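Local coordinates for protein aminotransferase, class I (Staphylococcus aureus, PDB 2O1B) that probably catalyses the pyridoxal-phosphate-dependent transfer of amino groups between amino acids and 2-oxo acids, as a class I aminotransferase probably of the aspartate transaminase type, at residues Asn192-Thr197 with Tyr338-Thr343; Leu363-Lys368 with Tyr377-Leu382; His166-Trp171 with Leu187-Asn192; Leu138-Tyr143 with Pro159-Pro164. One frame throughout, in Å; residues are numbered along the deposited sequence. Where two conformers were deposited one is given.

Contact 1 of 4, residues Asn192-Thr197 with Tyr338-Thr343; sequences NPTGST and YVWLET
Trp340 reaches from strand 338-342 to the loop that follows strand 182-187, and its indole is met over one face by Pro193 and Thr194. Trp340 CB lies 4.0 Å from Thr194 CA, close to the backbone of the loop. With CG anti to the backbone N (chi1 -174°), the ring stands up from the strand beside the loop. Along the five-membered ring, CD1 and NE1 pass under the methyl of Thr194, whose CG2 is 3.9 Å from the centroid of that ring, a CH-pi contact. Farther out, CE3, CZ3 and CH2 run beneath the proline, and Pro193 CG sits 3.4 Å from Trp340 CZ3, again as a CH-pi contact over the face. The peptide before Pro193 is cis, which probably helps bring the pyrrolidine to the indole. At its edge Trp340 NE1 is hydrogen-bonded to Tyr167 OH.

At the start of the loop segment, the amide of Asn192 lies obliquely against the ring of Tyr338, the two planes 32° apart, and Asn192 ND2 is 3.3 Å from Tyr338 OH. Other polar partners lie beyond: Asn192 OD1 takes a hydrogen bond from Arg379, ND2 gives one to the cofactor, and Tyr338 OH bonds Tyr223. A water lies 2.8 Å from Thr194 O and accepts from Trp340 N.

CH-pi packing and bridging water thus carry much of this buried contact, while the amide of Asn192 also bonds Arg379 and pyridoxal phosphate.

Contact 2 of 4, residues Leu363-Lys368 with Tyr377-Leu382; sequences LVAPGK and YVRISL
Ala365 and Arg379 exchange two backbone hydrogen bonds, as a hydrogen-bonded antiparallel pair does. Arg379 N reaches Ala365 O at 2.6 Å, almost straight at 174°, and Ala365 N donates a hydrogen bond to Arg379 O at 3.0 Å. Beyond the non-hydrogen-bonded pair Pro366 and Val378, Gly367 N donates to Tyr377 O at 2.9 Å, a more bent bond. Proline suits position 366, since that pair needs no N-H from it, and glycine suits 367, where a CB would run into Tyr377 O.

On the face of Ala365 and Arg379, the small methyl lets the arginine lie close: Ala365 CB is 3.8 Å from Arg379 NE. The arginine chain bends at chi3 (69°), turning the guanidinium past this methyl, and its NH1 donates to Asn192 OD1. On the other side of the strand Val364 uses both branches, CG2 against Val378 CB at 3.8 Å and CG1 alongside Ile380 CG1 at 3.9 Å, with Leu356 of helix 349-360 and Leu341 of strand 338-342 nearby.

Strand 365-366 thus closes one edge of the antiparallel sheet by pairing with 377-381. The backbone bonds fix where Arg379 starts; its side chain, about 6 Å from pyridoxal phosphate between nearest atoms, is probably the substrate-carboxylate arginine, as in related aminotransferases.

Contact 3 of 4, residues His166-Trp171 with Leu187-Asn192; sequences HYLPDW and LTYPNN. With PLP (pyridoxal-5'-phosphate), chain B.
The phenol of Tyr189 meets Tyr167 O at its edge, in the plane of the ring, while Leu168 CD2 and Pro169 CD approach that ring obliquely. The indole of Trp171 has over one face the CB of Pro169, two residues earlier in the same segment, and Leu187 CD2 comes to it at a slant, 4.3 Å from Trp171 CH2. Phe210 meets the same indole edge-to-face.

The polar centre is the hydroxyl of Tyr189, which donates to Tyr167 O at 2.8 Å, in the carbonyl plane and on a lone pair. With chi1 at -61°, Tyr189 CG stands anti to its carbonyl carbon, and the ring is carried across to the 166-171 loop. Pro169 comes from the opposite direction, its CD 3.4 Å from Tyr189 OH, and Leu168 CD2 touches Tyr189 CE2 at 4.0 Å. Farther along, Pro169 CG packs on Leu187 CD2 at 4.1 Å. A tyrosine suits the place: its ring packs against Leu168 and Pro169, and its hydroxyl supplies a donor to the backbone carbonyl of Tyr167. Tyr167 itself turns its ring elsewhere, its OH taking a hydrogen bond from Trp340 NE1.

At the cofactor end, Asn192 ND2 donates to O3 of pyridoxal phosphate at 3.0 Å, with an angle of 158°, and Thr188 CG2 lies 3.7 Å from PLP C2A. The neutral amide of Asn192 offers an N-H to the phenolic oxygen, which would help stabilise negative charge there. The segment that binds the phenolic O3 is thus tied to the 166-171 loop by one hydrogen bond and a small apolar cluster.

Contact 4 of 4, residues Leu138-Tyr143 with Pro159-Pro164; sequences LPDPGY and PLNLEP. With PLP (pyridoxal-5'-phosphate), chain B.
Strands 135-140 and 156-161 are parallel neighbours, joined through helix 146-152 as a beta-alpha-beta unit at one edge of the large mixed sheet, and the contact between them runs on into the turn that carries Tyr143 to the cofactor. Three backbone hydrogen bonds knit Leu138-Asp140 to Leu160-Leu162. Leu160 N donates to Leu138 O at 2.7 Å, nearly straight at 175° but from above the carbonyl plane. Asp140 N then gives to Leu160 O, and Leu162 N to Asp140 O, both at 2.8 Å. Prolines at 139 and 159 fit this pattern, since the N-H groups it uses belong to the residues beside them.

Leu162 follows with its side chain: CD1 packs on Pro139 CB at 3.8 Å, and its CB lies 4.2 Å from Pro141 CD. The cis peptide before Pro141 helps turn the chain off the strand. On the face of Leu138, Asp140 and Pro159, the aspartate runs beside the proline, its CB 4.0 Å from Pro159 CB. Asn373 ND2 also bonds Asp140 O, giving that carbonyl a second donor.

Past Gly142, where a CB would clash with Pro139 O, the ring of Tyr143 lies over pyridoxal phosphate. PLP C2 sits 3.5 Å above the ring plane, over its centre, and Tyr143 OH is 3.3 Å from PLP C4. With Tyr143 CG anti to the backbone N (chi1 -166°), the ring extends away from the strand pair to lie over the cofactor. An aromatic ring here covers one face of the pyridine, and the segment leaving the paired strands carries it there.

Contacts 3 and 4 lie about 7 Å apart between centres and meet where Tyr167 CE2 packs on Pro141 CD at 3.5 Å; both touch pyridoxal phosphate, one at its O3 and the other over its ring. Contact 1 shares Asn192 with contact 3, about 11 Å away between centres, and Ser196 O takes a probable hydrogen bond from Asn191 N. Contacts 1 and 2, about 8 Å apart between centres, both reach the four-stranded sheet through neighbouring strands 338-342 and 377-381, joined by a probable hydrogen bond from Val378 N to Leu341 O at 2.7 Å. The Arg379 NH1 to Asn192 OD1 hydrogen bond, 2.9 Å, then connects this sheet with the cofactor loop, across contacts 2 and 3.

Contact 1 of 4, residues Asn192-Thr197 with Tyr338-Thr343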
# COMPACT_ATOMS: atom_id res chain seq x y z
N ASN A 192 0.46 22.24 5.43
CA ASN A 192 -0.65 21.76 6.23
C ASN A 192 -0.07 21.63 7.64
O ASN A 192 0.75 20.74 7.88
CB ASN A 192 -1.13 20.42 5.68
CG ASN A 192 -2.40 19.90 6.38
OD1 ASN A 192 -2.81 20.40 7.43
ND2 ASN A 192 -3.03 18.88 5.78
N PRO A 193 -0.55 22.43 8.61
CA PRO A 193 -1.83 23.15 8.67
C PRO A 193 -1.88 24.67 8.41
O PRO A 193 -2.99 25.24 8.40
CB PRO A 193 -2.20 22.93 10.13
CG PRO A 193 -0.81 23.09 10.85
CD PRO A 193 0.23 22.62 9.85
N THR A 194 -0.73 25.33 8.22
CA THR A 194 -0.65 26.80 8.29
C THR A 194 -1.06 27.52 7.00
O THR A 194 -1.33 28.72 7.02
CB THR A 194 0.75 27.29 8.70
OG1 THR A 194 1.65 27.11 7.59
CG2 THR A 194 1.27 26.55 9.93
N GLY A 195 -1.09 26.80 5.88
CA GLY A 195 -1.48 27.38 4.57
C GLY A 195 -0.40 28.25 3.92
O GLY A 195 -0.67 28.94 2.91
N SER A 196 0.80 28.20 4.50
CA SER A 196 1.95 28.98 4.06
C SER A 196 2.40 28.48 2.70
O SER A 196 2.32 27.29 2.42
CB SER A 196 3.09 28.81 5.05
OG SER A 196 2.68 29.09 6.39
N THR A 197 2.89 29.40 1.86
CA THR A 197 3.38 29.07 0.52
C THR A 197 4.88 29.36 0.39
O THR A 197 5.44 30.10 1.20
CB THR A 197 2.61 29.84 -0.57
OG1 THR A 197 2.61 31.24 -0.27
CG2 THR A 197 1.16 29.32 -0.69
N TYR A 338 -7.36 25.37 4.19
CA TYR A 338 -7.63 25.66 5.61
C TYR A 338 -7.39 27.12 6.01
O TYR A 338 -6.70 27.87 5.31
CB TYR A 338 -6.78 24.76 6.52
CG TYR A 338 -6.62 23.33 6.06
CD1 TYR A 338 -7.57 22.36 6.40
CD2 TYR A 338 -5.51 22.93 5.32
CE1 TYR A 338 -7.42 21.03 5.99
CE2 TYR A 338 -5.35 21.61 4.91
CZ TYR A 338 -6.31 20.66 5.25
OH TYR A 338 -6.15 19.35 4.85
N VAL A 339 -7.95 27.50 7.16
CA VAL A 339 -7.47 28.70 7.88
C VAL A 339 -6.90 28.29 9.25
O VAL A 339 -7.46 27.44 9.94
CB VAL A 339 -8.54 29.82 7.96
CG1 VAL A 339 -7.99 31.08 8.66
CG2 VAL A 339 -9.03 30.20 6.56
N TRP A 340 -5.75 28.87 9.60
CA TRP A 340 -4.99 28.58 10.83
C TRP A 340 -5.39 29.68 11.80
O TRP A 340 -5.01 30.84 11.61
CB TRP A 340 -3.50 28.60 10.47
CG TRP A 340 -2.44 28.20 11.49
CD1 TRP A 340 -1.33 28.93 11.82
CD2 TRP A 340 -2.34 26.97 12.22
NE1 TRP A 340 -0.56 28.24 12.72
CE2 TRP A 340 -1.15 27.03 12.98
CE3 TRP A 340 -3.14 25.82 12.29
CZ2 TRP A 340 -0.76 26.00 13.84
CZ3 TRP A 340 -2.74 24.78 13.15
CH2 TRP A 340 -1.57 24.88 13.91
N LEU A 341 -6.19 29.31 12.81
CA LEU A 341 -6.83 30.25 13.74
C LEU A 341 -6.18 30.19 15.11
O LEU A 341 -5.96 29.10 15.63
CB LEU A 341 -8.32 29.87 13.91
CG LEU A 341 -9.49 30.79 14.27
CD1 LEU A 341 -10.33 30.13 15.35
CD2 LEU A 341 -9.12 32.21 14.70
N GLU A 342 -5.89 31.34 15.70
CA GLU A 342 -5.43 31.40 17.10
C GLU A 342 -6.51 30.92 18.06
O GLU A 342 -7.70 31.22 17.87
CB GLU A 342 -5.02 32.82 17.48
CG GLU A 342 -3.80 33.36 16.73
CD GLU A 342 -3.11 34.51 17.46
OE1 GLU A 342 -3.13 34.56 18.70
OE2 GLU A 342 -2.54 35.38 16.76
N THR A 343 -6.10 30.17 19.08
CA THR A 343 -6.96 29.94 20.23
C THR A 343 -6.99 31.20 21.11
O THR A 343 -6.02 31.98 21.13
CB THR A 343 -6.51 28.74 21.08
OG1 THR A 343 -5.21 28.98 21.64
CG2 THR A 343 -6.53 27.45 20.25
O HOH W 1 -4.39 27.13 6.48
O HOH W 2 -3.92 29.82 7.35

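Contact 2 of 4, residues Leu363-Lys368 with Tyr377-Leu382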
# COMPACT_ATOMS: atom_id res chain seq x y z
N LEU A 363 -16.55 21.09 14.66
CA LEU A 363 -15.39 20.24 14.80
C LEU A 363 -14.22 20.89 14.08
O LEU A 363 -14.32 21.22 12.90
CB LEU A 363 -15.64 18.84 14.22
CG LEU A 363 -15.13 17.60 14.97
CD1 LEU A 363 -14.70 16.53 13.95
CD2 LEU A 363 -13.99 17.87 15.95
N VAL A 364 -13.12 21.09 14.79
CA VAL A 364 -11.92 21.62 14.16
C VAL A 364 -10.77 20.68 14.43
O VAL A 364 -10.88 19.77 15.26
CB VAL A 364 -11.55 23.06 14.66
CG1 VAL A 364 -12.65 24.06 14.33
CG2 VAL A 364 -11.20 23.07 16.16
N ALA A 365 -9.67 20.89 13.72
CA ALA A 365 -8.46 20.17 14.00
C ALA A 365 -7.58 20.98 14.94
O ALA A 365 -7.18 22.10 14.61
CB ALA A 365 -7.72 19.85 12.71
N PRO A 366 -7.29 20.43 16.13
CA PRO A 366 -6.40 21.07 17.07
C PRO A 366 -4.99 21.17 16.50
O PRO A 366 -4.53 20.26 15.81
CB PRO A 366 -6.42 20.13 18.28
CG PRO A 366 -6.82 18.81 17.74
CD PRO A 366 -7.80 19.14 16.65
N GLY A 367 -4.30 22.26 16.79
CA GLY A 367 -2.94 22.45 16.32
C GLY A 367 -1.93 21.47 16.89
O GLY A 367 -0.88 21.27 16.30
N LYS A 368 -2.25 20.87 18.04
CA LYS A 368 -1.26 20.08 18.79
C LYS A 368 -0.56 18.97 17.99
O LYS A 368 0.67 18.96 17.92
CB LYS A 368 -1.81 19.53 20.11
CG LYS A 368 -0.79 18.66 20.88
CD LYS A 368 -1.07 18.64 22.37
CE LYS A 368 -0.19 17.62 23.10
NZ LYS A 368 1.25 17.78 22.77
N TYR A 377 -3.20 27.11 18.27
CA TYR A 377 -3.96 27.32 17.04
C TYR A 377 -4.88 26.14 16.79
O TYR A 377 -4.67 25.06 17.31
CB TYR A 377 -3.05 27.40 15.83
CG TYR A 377 -2.18 28.61 15.75
CD1 TYR A 377 -2.57 29.72 14.99
CD2 TYR A 377 -0.96 28.66 16.42
CE1 TYR A 377 -1.77 30.84 14.92
CE2 TYR A 377 -0.16 29.78 16.34
CZ TYR A 377 -0.57 30.86 15.59
OH TYR A 377 0.24 31.98 15.50
N VAL A 378 -5.88 26.37 15.94
CA VAL A 378 -6.70 25.30 15.41
C VAL A 378 -6.76 25.44 13.90
O VAL A 378 -6.64 26.55 13.36
CB VAL A 378 -8.11 25.28 16.04
CG1 VAL A 378 -8.03 24.99 17.55
CG2 VAL A 378 -8.86 26.59 15.78
N ARG A 379 -6.92 24.30 13.22
CA ARG A 379 -7.03 24.27 11.76
C ARG A 379 -8.50 24.13 11.36
O ARG A 379 -9.23 23.28 11.88
CB ARG A 379 -6.22 23.09 11.21
CG ARG A 379 -5.94 23.15 9.71
CD ARG A 379 -5.43 21.79 9.22
NE ARG A 379 -6.49 20.78 9.26
CZ ARG A 379 -6.34 19.50 8.90
NH1 ARG A 379 -5.18 19.04 8.45
NH2 ARG A 379 -7.38 18.68 8.98
N ILE A 380 -8.91 24.97 10.42
CA ILE A 380 -10.31 25.07 10.03
C ILE A 380 -10.41 24.80 8.54
O ILE A 380 -9.83 25.52 7.73
CB ILE A 380 -10.87 26.46 10.38
CG1 ILE A 380 -11.04 26.59 11.91
CG2 ILE A 380 -12.17 26.74 9.63
CD1 ILE A 380 -11.45 27.96 12.38
N SER A 381 -11.13 23.74 8.19
CA SER A 381 -11.27 23.34 6.79
C SER A 381 -12.38 24.11 6.10
O SER A 381 -13.52 24.16 6.58
CB SER A 381 -11.55 21.85 6.68
OG SER A 381 -11.79 21.48 5.33
N LEU A 382 -12.05 24.68 4.95
CA LEU A 382 -13.03 25.41 4.14
C LEU A 382 -13.69 24.47 3.12
O LEU A 382 -14.39 24.91 2.22
CB LEU A 382 -12.36 26.59 3.44
CG LEU A 382 -11.72 27.67 4.33
CD1 LEU A 382 -10.62 28.40 3.57
CD2 LEU A 382 -12.75 28.65 4.86

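Contact 3 of 4, residues His166-Trp171 with Leu187-Asn192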
# COMPACT_ATOMS: atom_id res chain seq x y z
N HIS A 166 4.69 33.71 8.26
CA HIS A 166 5.01 33.14 6.95
C HIS A 166 5.52 31.70 6.97
O HIS A 166 5.51 31.03 5.93
CB HIS A 166 5.93 34.09 6.17
CG HIS A 166 5.33 35.44 5.92
ND1 HIS A 166 4.25 35.62 5.07
CD2 HIS A 166 5.63 36.66 6.40
CE1 HIS A 166 3.93 36.90 5.03
NE2 HIS A 166 4.75 37.56 5.83
N TYR A 167 5.93 31.22 8.14
CA TYR A 167 6.32 29.81 8.34
C TYR A 167 7.31 29.28 7.29
O TYR A 167 7.11 28.20 6.71
CB TYR A 167 5.07 28.91 8.41
CG TYR A 167 4.23 29.14 9.64
CD1 TYR A 167 3.03 29.85 9.57
CD2 TYR A 167 4.64 28.64 10.88
CE1 TYR A 167 2.25 30.06 10.71
CE2 TYR A 167 3.87 28.84 12.02
CZ TYR A 167 2.68 29.55 11.93
OH TYR A 167 1.93 29.74 13.07
N LEU A 168 8.38 30.04 7.05
CA LEU A 168 9.43 29.63 6.13
C LEU A 168 10.65 29.16 6.94
O LEU A 168 10.86 29.64 8.05
CB LEU A 168 9.80 30.80 5.21
CG LEU A 168 8.78 31.31 4.19
CD1 LEU A 168 9.42 32.41 3.32
CD2 LEU A 168 8.21 30.17 3.31
N PRO A 169 11.45 28.22 6.38
CA PRO A 169 12.57 27.73 7.17
C PRO A 169 13.61 28.82 7.40
O PRO A 169 13.79 29.70 6.55
CB PRO A 169 13.18 26.64 6.28
CG PRO A 169 12.12 26.31 5.27
CD PRO A 169 11.39 27.59 5.06
N ASP A 170 14.27 28.78 8.55
CA ASP A 170 15.41 29.64 8.79
C ASP A 170 16.59 28.76 9.13
O ASP A 170 16.79 28.36 10.28
CB ASP A 170 15.14 30.65 9.92
CG ASP A 170 16.28 31.67 10.06
OD1 ASP A 170 16.09 32.69 10.75
OD2 ASP A 170 17.36 31.47 9.49
N TRP A 171 17.37 28.45 8.09
CA TRP A 171 18.44 27.48 8.18
C TRP A 171 19.54 27.91 9.14
O TRP A 171 20.20 27.07 9.75
CB TRP A 171 18.99 27.17 6.79
CG TRP A 171 17.93 26.77 5.79
CD1 TRP A 171 17.55 27.47 4.68
CD2 TRP A 171 17.12 25.59 5.82
NE1 TRP A 171 16.55 26.80 4.01
CE2 TRP A 171 16.27 25.64 4.69
CE3 TRP A 171 17.02 24.49 6.68
CZ2 TRP A 171 15.34 24.63 4.40
CZ3 TRP A 171 16.10 23.50 6.40
CH2 TRP A 171 15.26 23.58 5.27
N LEU A 187 9.55 19.09 3.54
CA LEU A 187 9.04 20.43 3.36
C LEU A 187 7.65 20.28 2.77
O LEU A 187 7.37 19.30 2.09
CB LEU A 187 9.95 21.25 2.44
CG LEU A 187 11.34 21.60 3.00
CD1 LEU A 187 12.18 22.35 2.00
CD2 LEU A 187 11.24 22.39 4.32
N THR A 188 6.78 21.24 3.05
CA THR A 188 5.38 21.18 2.65
C THR A 188 4.89 22.60 2.37
O THR A 188 4.65 23.36 3.30
CB THR A 188 4.50 20.59 3.78
OG1 THR A 188 5.20 19.52 4.45
CG2 THR A 188 3.17 20.08 3.24
N TYR A 189 4.77 22.94 1.09
CA TYR A 189 4.23 24.21 0.62
C TYR A 189 3.32 23.99 -0.59
O TYR A 189 3.78 23.51 -1.63
CB TYR A 189 5.34 25.23 0.32
CG TYR A 189 6.14 25.54 1.57
CD1 TYR A 189 7.34 24.88 1.83
CD2 TYR A 189 5.65 26.42 2.53
CE1 TYR A 189 8.06 25.13 3.00
CE2 TYR A 189 6.34 26.67 3.70
CZ TYR A 189 7.55 26.03 3.93
OH TYR A 189 8.23 26.28 5.09
N PRO A 190 2.04 24.34 -0.46
CA PRO A 190 1.40 24.91 0.73
C PRO A 190 1.45 24.03 1.97
O PRO A 190 1.24 22.81 1.88
CB PRO A 190 -0.05 25.10 0.27
CG PRO A 190 0.02 25.17 -1.20
CD PRO A 190 1.09 24.20 -1.58
N ASN A 191 1.75 24.64 3.13
CA ASN A 191 1.87 23.90 4.39
C ASN A 191 0.52 23.48 4.98
O ASN A 191 -0.44 24.25 5.01
CB ASN A 191 2.65 24.69 5.44
CG ASN A 191 3.09 23.83 6.64
OD1 ASN A 191 3.29 24.34 7.74
ND2 ASN A 191 3.25 22.52 6.42
N ASN A 192 0.46 22.24 5.43
CA ASN A 192 -0.65 21.76 6.23
C ASN A 192 -0.07 21.63 7.64
O ASN A 192 0.75 20.74 7.88
CB ASN A 192 -1.13 20.42 5.68
CG ASN A 192 -2.40 19.90 6.38
OD1 ASN A 192 -2.81 20.40 7.43
ND2 ASN A 192 -3.03 18.88 5.78
N1 PLP B . 0.41 15.46 2.66
C2 PLP B . -0.41 16.53 2.98
C2A PLP B . 0.22 17.84 3.36
C3 PLP B . -1.79 16.37 2.90
O3 PLP B . -2.64 17.40 3.20
C4 PLP B . -2.34 15.14 2.51
C4A PLP B . -3.71 15.15 1.91
C5 PLP B . -1.50 14.06 2.21
C6 PLP B . -0.12 14.23 2.29
C5A PLP B . -2.07 12.70 1.81
O4P PLP B . -2.59 12.69 0.49
P PLP B . -3.08 11.31 -0.19
O1P PLP B . -4.60 11.30 -0.26
O2P PLP B . -2.57 10.18 0.67
O3P PLP B . -2.50 11.27 -1.57

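Contact 4 of 4, residues Leu138-Tyr143 with Pro159-Pro164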
# COMPACT_ATOMS: atom_id res chain seq x y z
N LEU A 138 11.50 17.71 10.53
CA LEU A 138 10.05 17.73 10.29
C LEU A 138 9.43 19.11 10.59
O LEU A 138 9.62 19.64 11.69
CB LEU A 138 9.39 16.66 11.18
CG LEU A 138 9.09 15.26 10.63
CD1 LEU A 138 9.95 14.79 9.46
CD2 LEU A 138 9.01 14.19 11.69
N PRO A 139 8.67 19.68 9.63
CA PRO A 139 8.10 21.02 9.84
C PRO A 139 7.21 21.08 11.08
O PRO A 139 6.34 20.23 11.28
CB PRO A 139 7.24 21.25 8.59
CG PRO A 139 7.78 20.34 7.58
CD PRO A 139 8.29 19.13 8.32
N ASP A 140 7.47 22.08 11.92
CA ASP A 140 6.67 22.37 13.11
C ASP A 140 6.23 23.83 13.05
O ASP A 140 7.07 24.71 13.24
CB ASP A 140 7.50 22.11 14.36
CG ASP A 140 6.72 22.29 15.66
OD1 ASP A 140 5.53 22.71 15.61
OD2 ASP A 140 7.30 22.01 16.73
N PRO A 141 4.94 24.10 12.78
CA PRO A 141 3.84 23.16 12.63
C PRO A 141 3.81 22.59 11.24
O PRO A 141 4.01 23.30 10.27
CB PRO A 141 2.58 24.03 12.83
CG PRO A 141 3.08 25.43 13.11
CD PRO A 141 4.47 25.48 12.59
N GLY A 142 3.57 21.29 11.14
CA GLY A 142 3.61 20.62 9.86
C GLY A 142 2.75 19.38 9.88
O GLY A 142 2.08 19.10 10.86
N TYR A 143 2.81 18.62 8.79
CA TYR A 143 1.89 17.51 8.60
C TYR A 143 2.17 16.35 9.55
O TYR A 143 3.32 16.08 9.92
CB TYR A 143 1.90 17.08 7.14
CG TYR A 143 0.77 16.18 6.72
CD1 TYR A 143 -0.56 16.60 6.83
CD2 TYR A 143 1.03 14.94 6.15
CE1 TYR A 143 -1.60 15.78 6.42
CE2 TYR A 143 0.02 14.12 5.74
CZ TYR A 143 -1.30 14.55 5.86
OH TYR A 143 -2.32 13.73 5.44
N PRO A 159 12.35 18.63 15.10
CA PRO A 159 11.47 19.65 14.51
C PRO A 159 12.21 20.74 13.74
O PRO A 159 13.25 21.23 14.19
CB PRO A 159 10.79 20.29 15.74
CG PRO A 159 11.19 19.48 16.91
CD PRO A 159 12.45 18.78 16.57
N LEU A 160 11.66 21.10 12.59
CA LEU A 160 12.07 22.28 11.84
C LEU A 160 11.12 23.40 12.28
O LEU A 160 9.96 23.44 11.86
CB LEU A 160 11.97 22.03 10.32
CG LEU A 160 12.26 23.20 9.36
CD1 LEU A 160 13.71 23.70 9.48
CD2 LEU A 160 11.94 22.82 7.91
N ASN A 161 11.63 24.29 13.12
CA ASN A 161 10.78 25.30 13.74
C ASN A 161 10.40 26.45 12.80
O ASN A 161 11.24 27.25 12.36
CB ASN A 161 11.37 25.78 15.07
CG ASN A 161 11.40 24.67 16.12
OD1 ASN A 161 10.44 23.92 16.29
ND2 ASN A 161 12.52 24.57 16.84
N LEU A 162 9.12 26.49 12.46
CA LEU A 162 8.59 27.50 11.56
C LEU A 162 7.74 28.50 12.35
O LEU A 162 6.96 28.11 13.22
CB LEU A 162 7.77 26.85 10.44
CG LEU A 162 8.40 25.66 9.71
CD1 LEU A 162 7.42 25.05 8.73
CD2 LEU A 162 9.68 26.06 9.00
N GLU A 163 7.90 29.77 12.04
CA GLU A 163 7.25 30.84 12.80
C GLU A 163 6.30 31.67 11.95
O GLU A 163 6.59 31.90 10.77
CB GLU A 163 8.29 31.73 13.46
CG GLU A 163 9.13 30.99 14.48
CD GLU A 163 10.10 31.88 15.22
OE1 GLU A 163 10.51 32.92 14.67
OE2 GLU A 163 10.45 31.51 16.36
N PRO A 164 5.19 32.13 12.54
CA PRO A 164 4.25 32.98 11.81
C PRO A 164 4.86 34.36 11.57
O PRO A 164 5.80 34.73 12.28
CB PRO A 164 3.04 33.06 12.76
CG PRO A 164 3.62 32.87 14.10
CD PRO A 164 4.75 31.91 13.94
N1 PLP B . 0.41 15.46 2.66
C2 PLP B . -0.41 16.53 2.98
C2A PLP B . 0.22 17.84 3.36
C3 PLP B . -1.79 16.37 2.90
O3 PLP B . -2.64 17.40 3.20
C4 PLP B . -2.34 15.14 2.51
C4A PLP B . -3.71 15.15 1.91
C5 PLP B . -1.50 14.06 2.21
C6 PLP B . -0.12 14.23 2.29
C5A PLP B . -2.07 12.70 1.81
O4P PLP B . -2.59 12.69 0.49
P PLP B . -3.08 11.31 -0.19
O1P PLP B . -4.60 11.30 -0.26
O2P PLP B . -2.57 10.18 0.67
O3P PLP B . -2.50 11.27 -1.57